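Local coordinates for protein polymeric Immunoglobulin Receptor (Oncorhynchus mykiss, PDB 5F1S) that probably binds polymeric immunoglobulins and serves mucosal immunity as their receptor, through an ectodomain built of immunoglobulin-like domains, at residues A[125-130]-A[184-189]; A[191-196]-A[204-209]. One frame throughout, in Å; residues are numbered along the deposited sequence.

Contact 1: A[125-130]-A[184-189]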
ATOM      1  N   GLU A 125      -4.820  29.724   0.935  1.00 38.78           N
ATOM      2  CA  GLU A 125      -3.684  30.531   1.334  1.00 40.99           C
ATOM      3  C   GLU A 125      -3.775  30.858   2.822  1.00 43.44           C
ATOM      4  O   GLU A 125      -4.850  31.162   3.348  1.00 41.22           O
ATOM      5  CB  GLU A 125      -3.647  31.804   0.518  1.00 43.19           C
ATOM      6  CG  GLU A 125      -2.564  32.737   0.884  1.00 44.80           C
ATOM      7  CD  GLU A 125      -2.387  33.769  -0.176  1.00 49.26           C
ATOM      8  OE1 GLU A 125      -1.601  33.540  -1.128  1.00 53.12           O
ATOM      9  OE2 GLU A 125      -3.053  34.811  -0.063  1.00 49.85           O
ATOM     10  N   GLY A 126      -2.641  30.730   3.504  1.00 41.90           N
ATOM     11  CA  GLY A 126      -2.557  30.986   4.924  1.00 45.86           C
ATOM     12  C   GLY A 126      -2.887  29.819   5.829  1.00 49.30           C
ATOM     13  O   GLY A 126      -2.750  29.950   7.055  1.00 46.66           O
ATOM     14  N   THR A 127      -3.295  28.684   5.284  1.00 42.89           N
ATOM     15  CA  THR A 127      -3.577  27.510   6.082  1.00 43.80           C
ATOM     16  C   THR A 127      -2.479  26.467   5.886  1.00 44.35           C
ATOM     17  O   THR A 127      -1.550  26.661   5.100  1.00 42.51           O
ATOM     18  CB  THR A 127      -4.935  26.920   5.711  1.00 45.04           C
ATOM     19  OG1 THR A 127      -4.841  26.316   4.412  1.00 41.81           O
ATOM     20  CG2 THR A 127      -6.007  28.037   5.674  1.00 45.05           C
ATOM     21  N   SER A 128      -2.582  25.372   6.652  1.00 44.51           N
ATOM     22  CA  SER A 128      -1.573  24.319   6.645  1.00 44.85           C
ATOM     23  C   SER A 128      -2.124  23.092   5.954  1.00 41.33           C
ATOM     24  O   SER A 128      -3.304  22.774   6.091  1.00 41.34           O
ATOM     25  CB  SER A 128      -1.142  23.900   8.057  1.00 45.42           C
ATOM     26  OG  SER A 128      -0.502  24.976   8.693  1.00 63.94           O
ATOM     27  N   VAL A 129      -1.239  22.369   5.261  1.00 39.83           N
ATOM     28  CA  VAL A 129      -1.592  21.072   4.699  1.00 38.91           C
ATOM     29  C   VAL A 129      -0.446  20.110   4.949  1.00 37.68           C
ATOM     30  O   VAL A 129       0.698  20.515   5.172  1.00 39.32           O
ATOM     31  CB  VAL A 129      -1.919  21.144   3.192  1.00 38.22           C
ATOM     32  CG1 VAL A 129      -3.162  21.965   3.000  1.00 40.97           C
ATOM     33  CG2 VAL A 129      -0.763  21.733   2.398  1.00 38.50           C
ATOM     34  N   THR A 130      -0.775  18.824   4.914  1.00 38.11           N
ATOM     35  CA  THR A 130       0.199  17.758   5.097  1.00 37.02           C
ATOM     36  C   THR A 130       0.128  16.785   3.935  1.00 36.41           C
ATOM     37  O   THR A 130      -0.946  16.460   3.440  1.00 38.95           O
ATOM     38  CB  THR A 130      -0.005  17.022   6.374  1.00 39.53           C
ATOM     39  OG1 THR A 130      -1.292  16.411   6.345  1.00 48.49           O
ATOM     40  CG2 THR A 130       0.132  18.003   7.524  1.00 40.04           C
ATOM     41  N   LYS A 184       3.359  24.724   6.375  1.00 45.10           N
ATOM     42  CA  LYS A 184       2.780  25.294   7.582  1.00 47.95           C
ATOM     43  C   LYS A 184       1.882  26.482   7.288  1.00 49.59           C
ATOM     44  O   LYS A 184       0.892  26.695   8.010  1.00 49.30           O
ATOM     45  CB  LYS A 184       3.900  25.703   8.537  1.00 50.90           C
ATOM     46  CG  LYS A 184       4.278  24.594   9.492  1.00 52.56           C
ATOM     47  CD  LYS A 184       5.780  24.519   9.743  1.00 58.38           C
ATOM     48  CE  LYS A 184       6.260  25.518  10.725  1.00 58.97           C
ATOM     49  NZ  LYS A 184       7.515  25.035  11.381  1.00 56.16           N
ATOM     50  N   GLY A 185       2.192  27.253   6.253  1.00 46.31           N
ATOM     51  CA  GLY A 185       1.352  28.387   5.915  1.00 48.34           C
ATOM     52  C   GLY A 185       1.425  28.728   4.440  1.00 46.67           C
ATOM     53  O   GLY A 185       2.298  29.476   3.991  1.00 46.52           O
ATOM     54  N   LEU A 186       0.483  28.183   3.685  1.00 44.89           N
ATOM     55  CA  LEU A 186       0.559  28.216   2.228  1.00 42.93           C
ATOM     56  C   LEU A 186       0.535  29.640   1.695  1.00 41.80           C
ATOM     57  O   LEU A 186      -0.237  30.476   2.152  1.00 42.75           O
ATOM     58  CB  LEU A 186      -0.615  27.428   1.641  1.00 38.40           C
ATOM     59  CG  LEU A 186      -0.583  25.904   1.878  1.00 40.53           C
ATOM     60  CD1 LEU A 186      -1.922  25.304   1.615  1.00 39.63           C
ATOM     61  CD2 LEU A 186       0.480  25.189   1.016  1.00 40.31           C
ATOM     62  N   ALA A 187       1.377  29.899   0.709  1.00 42.21           N
ATOM     63  CA  ALA A 187       1.325  31.116  -0.081  1.00 43.96           C
ATOM     64  C   ALA A 187       0.976  30.727  -1.509  1.00 43.39           C
ATOM     65  O   ALA A 187       1.282  29.618  -1.956  1.00 40.54           O
ATOM     66  CB  ALA A 187       2.660  31.857  -0.035  1.00 49.89           C
ATOM     67  N   ARG A 188       0.313  31.631  -2.230  1.00 43.36           N
ATOM     68  CA  ARG A 188      -0.184  31.222  -3.531  1.00 41.91           C
ATOM     69  C   ARG A 188       0.927  30.889  -4.493  1.00 40.34           C
ATOM     70  O   ARG A 188       0.715  30.071  -5.395  1.00 41.43           O
ATOM     71  CB  ARG A 188      -1.132  32.278  -4.112  1.00 44.35           C
ATOM     72  CG  ARG A 188      -2.576  31.784  -3.939  1.00 48.16           C
ATOM     73  CD  ARG A 188      -3.603  32.796  -4.240  1.00 50.37           C
ATOM     74  NE  ARG A 188      -3.691  33.804  -3.198  1.00 51.01           N
ATOM     75  CZ  ARG A 188      -4.604  34.779  -3.213  1.00 51.09           C
ATOM     76  NH1 ARG A 188      -5.475  34.837  -4.201  1.00 45.84           N
ATOM     77  NH2 ARG A 188      -4.628  35.696  -2.253  1.00 56.56           N
ATOM     78  N   ARG A 189       2.118  31.445  -4.300  1.00 41.87           N
ATOM     79  CA  ARG A 189       3.235  31.028  -5.140  1.00 43.19           C
ATOM     80  C   ARG A 189       3.651  29.576  -4.891  1.00 39.94           C
ATOM     81  O   ARG A 189       4.387  29.025  -5.709  1.00 43.48           O
ATOM     82  CB  ARG A 189       4.449  31.939  -4.928  1.00 49.40           C
ATOM     83  CG  ARG A 189       5.101  31.802  -3.570  1.00 55.90           C
ATOM     84  CD  ARG A 189       6.278  32.782  -3.343  1.00 62.05           C
ATOM     85  NE  ARG A 189       6.739  32.651  -1.961  1.00 90.74           N
ATOM     86  CZ  ARG A 189       6.172  33.253  -0.915  1.00 95.19           C
ATOM     87  NH1 ARG A 189       5.134  34.064  -1.091  1.00 81.91           N
ATOM     88  NH2 ARG A 189       6.644  33.051   0.313  1.00 85.98           N
TER
HETATM   89  O   HOH W   1      -1.148  28.334   8.972  1.00 53.46           O
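Glu125 carries CG anti to the backbone N (chi1 177°) and runs on extended, while Arg188 bends at chi3 (-74°); together these torsions bring the carboxylate against the NE side of the guanidinium. The grip is side-on and two-pronged. NE of Arg188 donates to OE1 of Glu125 at 3.0 Å, nearly straight, and NH2 of Arg188 lies 2.8 Å from OE2 of Glu125. The two groups are not coplanar: their planes stand 64° apart, so the nitrogens meet the oxygens from above the carboxylate although the acid sits at the edge of the guanidinium. OE1 has a second donor, the backbone N of Arg188 at 2.9 Å from Glu125 OE1, which takes its anti lone pair. The Arg188 guanidinium, with the N-H that starts the short 3-10 segment, would probably favour the ionised acid. Pro212 touches both side chains of the pair.

Beside this bridge two backbone bonds join the segments. Gly126 N donates to Leu186 O (2.8 Å) on a lone pair, and Leu186 N answers to Thr127 O (2.9 Å). The positive phi of Gly126 would jam a side chain against the preceding carbonyl, which explains the glycine in the turn. Farther along, one water donates both to Gly126 O at 3.0 Å and to Lys184 O at 2.8 Å, linking two carbonyls that could not bond each other. Leu186 is the buried residue here; its CD1 meets CG1 of Val129 at 3.8 Å, the two side chains crossing at about a right angle, and it also packs on Ile207 and Val209.

With a salt bridge toward the solvent side and Leu186 turned into the domain, the contact ties the turn leading into strand 129-135 to the loop between strands 178-183 and 192-198, the A'-B turn and E-F loop at one end of a V-set immunoglobulin sandwich.

Contact 2: A[191-196]-A[204-209]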
ATOM      1  N   THR A 191       1.806  27.030  -5.201  1.00 35.79           N
ATOM      2  CA  THR A 191       1.090  26.146  -6.122  1.00 33.55           C
ATOM      3  C   THR A 191       2.044  25.505  -7.123  1.00 34.54           C
ATOM      4  O   THR A 191       2.921  26.168  -7.690  1.00 35.54           O
ATOM      5  CB  THR A 191      -0.012  26.921  -6.860  1.00 34.61           C
ATOM      6  OG1 THR A 191      -1.041  27.291  -5.910  1.00 33.66           O
ATOM      7  CG2 THR A 191      -0.600  26.080  -7.911  1.00 33.37           C
ATOM      8  N   GLY A 192       1.873  24.207  -7.346  1.00 34.51           N
ATOM      9  CA  GLY A 192       2.605  23.521  -8.389  1.00 33.60           C
ATOM     10  C   GLY A 192       3.014  22.102  -7.991  1.00 32.28           C
ATOM     11  O   GLY A 192       2.538  21.520  -7.006  1.00 32.92           O
ATOM     12  N   TRP A 193       3.918  21.567  -8.801  1.00 31.26           N
ATOM     13  CA  TRP A 193       4.400  20.210  -8.663  1.00 29.39           C
ATOM     14  C   TRP A 193       5.634  20.125  -7.774  1.00 31.32           C
ATOM     15  O   TRP A 193       6.561  20.949  -7.880  1.00 31.49           O
ATOM     16  CB  TRP A 193       4.738  19.644 -10.031  1.00 30.40           C
ATOM     17  CG  TRP A 193       3.529  19.244 -10.834  1.00 31.45           C
ATOM     18  CD1 TRP A 193       2.980  19.911 -11.907  1.00 32.93           C
ATOM     19  CD2 TRP A 193       2.724  18.081 -10.621  1.00 30.87           C
ATOM     20  NE1 TRP A 193       1.879  19.218 -12.357  1.00 32.74           N
ATOM     21  CE2 TRP A 193       1.695  18.100 -11.590  1.00 32.73           C
ATOM     22  CE3 TRP A 193       2.765  17.023  -9.701  1.00 32.69           C
ATOM     23  CZ2 TRP A 193       0.733  17.086 -11.673  1.00 31.71           C
ATOM     24  CZ3 TRP A 193       1.799  16.029  -9.779  1.00 31.19           C
ATOM     25  CH2 TRP A 193       0.801  16.067 -10.776  1.00 33.93           C
ATOM     26  N   TYR A 194       5.660  19.057  -6.979  1.00 30.09           N
ATOM     27  CA  TYR A 194       6.711  18.751  -6.012  1.00 32.55           C
ATOM     28  C   TYR A 194       7.056  17.276  -6.107  1.00 30.55           C
ATOM     29  O   TYR A 194       6.332  16.476  -6.706  1.00 31.12           O
ATOM     30  CB  TYR A 194       6.262  19.037  -4.578  1.00 32.71           C
ATOM     31  CG  TYR A 194       6.046  20.503  -4.313  1.00 32.94           C
ATOM     32  CD1 TYR A 194       7.055  21.269  -3.718  1.00 32.69           C
ATOM     33  CD2 TYR A 194       4.843  21.137  -4.694  1.00 34.45           C
ATOM     34  CE1 TYR A 194       6.877  22.615  -3.491  1.00 35.00           C
ATOM     35  CE2 TYR A 194       4.651  22.489  -4.488  1.00 31.85           C
ATOM     36  CZ  TYR A 194       5.678  23.228  -3.863  1.00 37.47           C
ATOM     37  OH  TYR A 194       5.550  24.565  -3.627  1.00 37.69           O
ATOM     38  N   TRP A 195       8.121  16.900  -5.406  1.00 29.86           N
ATOM     39  CA  TRP A 195       8.543  15.520  -5.294  1.00 31.23           C
ATOM     40  C   TRP A 195       8.716  15.147  -3.830  1.00 31.30           C
ATOM     41  O   TRP A 195       9.333  15.911  -3.071  1.00 33.06           O
ATOM     42  CB  TRP A 195       9.877  15.290  -5.995  1.00 31.72           C
ATOM     43  CG  TRP A 195       9.968  15.528  -7.428  1.00 31.88           C
ATOM     44  CD1 TRP A 195      10.625  16.556  -8.029  1.00 34.58           C
ATOM     45  CD2 TRP A 195       9.415  14.737  -8.468  1.00 32.93           C
ATOM     46  NE1 TRP A 195      10.536  16.438  -9.401  1.00 33.48           N
ATOM     47  CE2 TRP A 195       9.826  15.314  -9.697  1.00 32.48           C
ATOM     48  CE3 TRP A 195       8.652  13.578  -8.500  1.00 29.36           C
ATOM     49  CZ2 TRP A 195       9.445  14.801 -10.924  1.00 35.87           C
ATOM     50  CZ3 TRP A 195       8.301  13.038  -9.763  1.00 34.35           C
ATOM     51  CH2 TRP A 195       8.709  13.647 -10.935  1.00 35.09           C
ATOM     52  N   CYS A 196       8.173  13.980  -3.449  1.00 31.37           N
ATOM     53  CA  CYS A 196       8.655  13.191  -2.314  1.00 31.64           C
ATOM     54  C   CYS A 196       9.751  12.302  -2.867  1.00 30.76           C
ATOM     55  O   CYS A 196       9.535  11.631  -3.865  1.00 32.39           O
ATOM     56  CB  CYS A 196       7.554  12.288  -1.707  1.00 35.94           C
ATOM     57  SG  CYS A 196       6.156  13.068  -1.013  1.00 50.45           S
ATOM     58  N   ALA A 204       5.507  12.207  -7.533  1.00 29.69           N
ATOM     59  CA  ALA A 204       5.034  13.573  -7.768  1.00 29.50           C
ATOM     60  C   ALA A 204       3.790  13.904  -6.949  1.00 30.14           C
ATOM     61  O   ALA A 204       2.877  13.079  -6.787  1.00 30.32           O
ATOM     62  CB  ALA A 204       4.776  13.772  -9.275  1.00 28.98           C
ATOM     63  N   VAL A 205       3.766  15.126  -6.421  1.00 29.55           N
ATOM     64  CA  VAL A 205       2.669  15.647  -5.612  1.00 29.71           C
ATOM     65  C   VAL A 205       2.379  17.056  -6.113  1.00 30.32           C
ATOM     66  O   VAL A 205       3.302  17.861  -6.301  1.00 30.77           O
ATOM     67  CB  VAL A 205       3.009  15.682  -4.110  1.00 33.48           C
ATOM     68  CG1 VAL A 205       1.799  16.149  -3.269  1.00 33.13           C
ATOM     69  CG2 VAL A 205       3.506  14.301  -3.647  1.00 34.15           C
ATOM     70  N   TYR A 206       1.107  17.343  -6.358  1.00 29.86           N
ATOM     71  CA  TYR A 206       0.664  18.676  -6.743  1.00 29.46           C
ATOM     72  C   TYR A 206       0.028  19.380  -5.563  1.00 31.13           C
ATOM     73  O   TYR A 206      -0.820  18.796  -4.894  1.00 31.58           O
ATOM     74  CB  TYR A 206      -0.358  18.606  -7.899  1.00 30.44           C
ATOM     75  CG  TYR A 206      -0.589  19.970  -8.528  1.00 32.25           C
ATOM     76  CD1 TYR A 206      -1.590  20.818  -8.057  1.00 29.86           C
ATOM     77  CD2 TYR A 206       0.198  20.423  -9.595  1.00 31.52           C
ATOM     78  CE1 TYR A 206      -1.793  22.075  -8.609  1.00 33.89           C
ATOM     79  CE2 TYR A 206      -0.011  21.671 -10.157  1.00 33.55           C
ATOM     80  CZ  TYR A 206      -1.024  22.498  -9.671  1.00 33.80           C
ATOM     81  OH  TYR A 206      -1.241  23.748 -10.220  1.00 35.20           O
ATOM     82  N   ILE A 207       0.450  20.624  -5.312  1.00 30.67           N
ATOM     83  CA  ILE A 207      -0.140  21.466  -4.274  1.00 30.96           C
ATOM     84  C   ILE A 207      -0.911  22.574  -4.976  1.00 31.75           C
ATOM     85  O   ILE A 207      -0.340  23.325  -5.778  1.00 32.56           O
ATOM     86  CB  ILE A 207       0.935  22.082  -3.353  1.00 32.76           C
ATOM     87  CG1 ILE A 207       1.799  20.990  -2.685  1.00 36.60           C
ATOM     88  CG2 ILE A 207       0.277  22.978  -2.279  1.00 34.29           C
ATOM     89  CD1 ILE A 207       0.998  20.052  -1.807  1.00 36.55           C
ATOM     90  N   LEU A 208      -2.197  22.698  -4.664  1.00 30.81           N
ATOM     91  CA  LEU A 208      -2.994  23.805  -5.175  1.00 29.50           C
ATOM     92  C   LEU A 208      -3.345  24.718  -4.020  1.00 32.09           C
ATOM     93  O   LEU A 208      -4.074  24.302  -3.120  1.00 34.39           O
ATOM     94  CB  LEU A 208      -4.261  23.287  -5.834  1.00 32.39           C
ATOM     95  CG  LEU A 208      -5.198  24.383  -6.339  1.00 33.94           C
ATOM     96  CD1 LEU A 208      -4.527  25.211  -7.380  1.00 36.49           C
ATOM     97  CD2 LEU A 208      -6.450  23.724  -6.867  1.00 35.31           C
ATOM     98  N   VAL A 209      -2.886  25.959  -4.068  1.00 33.05           N
ATOM     99  CA  VAL A 209      -3.209  26.940  -3.045  1.00 32.96           C
ATOM    100  C   VAL A 209      -4.351  27.788  -3.593  1.00 34.42           C
ATOM    101  O   VAL A 209      -4.225  28.387  -4.665  1.00 34.48           O
ATOM    102  CB  VAL A 209      -2.000  27.823  -2.697  1.00 33.84           C
ATOM    103  CG1 VAL A 209      -2.328  28.789  -1.546  1.00 35.45           C
ATOM    104  CG2 VAL A 209      -0.798  26.946  -2.281  1.00 34.15           C
TER
HETATM  105  O   HOH W   2      -2.222  29.566  -6.655  1.00 43.19           O
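Thr191 and Tyr206 lie against each other at one end of this strand pair, CG2 of Thr191 standing 3.3 Å from OH of Tyr206. The threonine splits its side chain between two tasks. While the methyl, anti to the backbone N, meets the tyrosine, OG1 swings beside that N and accepts from Val209 N at 2.9 Å, extending the ladder by a side-chain rung just before the strand begins. A water links OG1 to Val209 O, and Arg188 O is a further, weak partner of OG1.

Tyr206 makes its other main contact with Trp193, its partner in an antiparallel non-hydrogen-bonded pair. The two form an edge-to-face stack: the tyrosine edge points at the face of the indole, with the Tyr206 ring centroid 4.7 Å from that of the Trp193 five-membered ring and the planes 76° apart. CD2 of Tyr206 comes within 3.4 Å of CE2 of Trp193, and CB adds a CH-pi contact, 3.8 Å above the Trp193 six-membered ring centroid. Gly192 O lies over the tyrosine face. An alanine in place of Tyr206 would keep CB over the indole but would probably leave the rest of the Trp193 face and the Thr191 methyl without their aromatic neighbour.

On the other face, Tyr194 packs on Ile207 and Cys196 on Val205. The Tyr194 hydroxyl bonds Asp190 O, the tyrosine corner familiar from immunoglobulin domains, and Cys196 forms the disulfide with Cys133.

Between the faces, Gly192 with Ile207 and Tyr194 with Val205 exchange paired backbone bonds, among them Tyr194 N to Val205 O at 2.7 Å. The chemistry is thus layered: peptide groups fix the antiparallel register, apolar side chains and a disulfide fill the interior, and the outer face relies on edge-to-face and CH-pi contacts, in which C-H groups meet the pi cloud of Trp193 and no charged group takes part.

In the fold
Both contacts belong to the second immunoglobulin-like domain, their centres 12 Å apart, and they illustrate how chemistry follows place. Contact 1 lies at the surface, where a turn meets a loop, and relies on a charged pair, a water and a few backbone bonds. Contact 2 is partly buried within a hairpin of strands, where a regular ladder separates the Trp193-Tyr206 face from a core holding Tyr194, Ile207 and the disulfide. They hold different elements, yet they touch: Val209 of contact 2 packs on Glu125, Leu186 and Arg188 of contact 1. The loop that carries 184-189 runs on into 191-196 with only residue 190 between them, so the end of the E-F loop leads straight into the first hairpin strand.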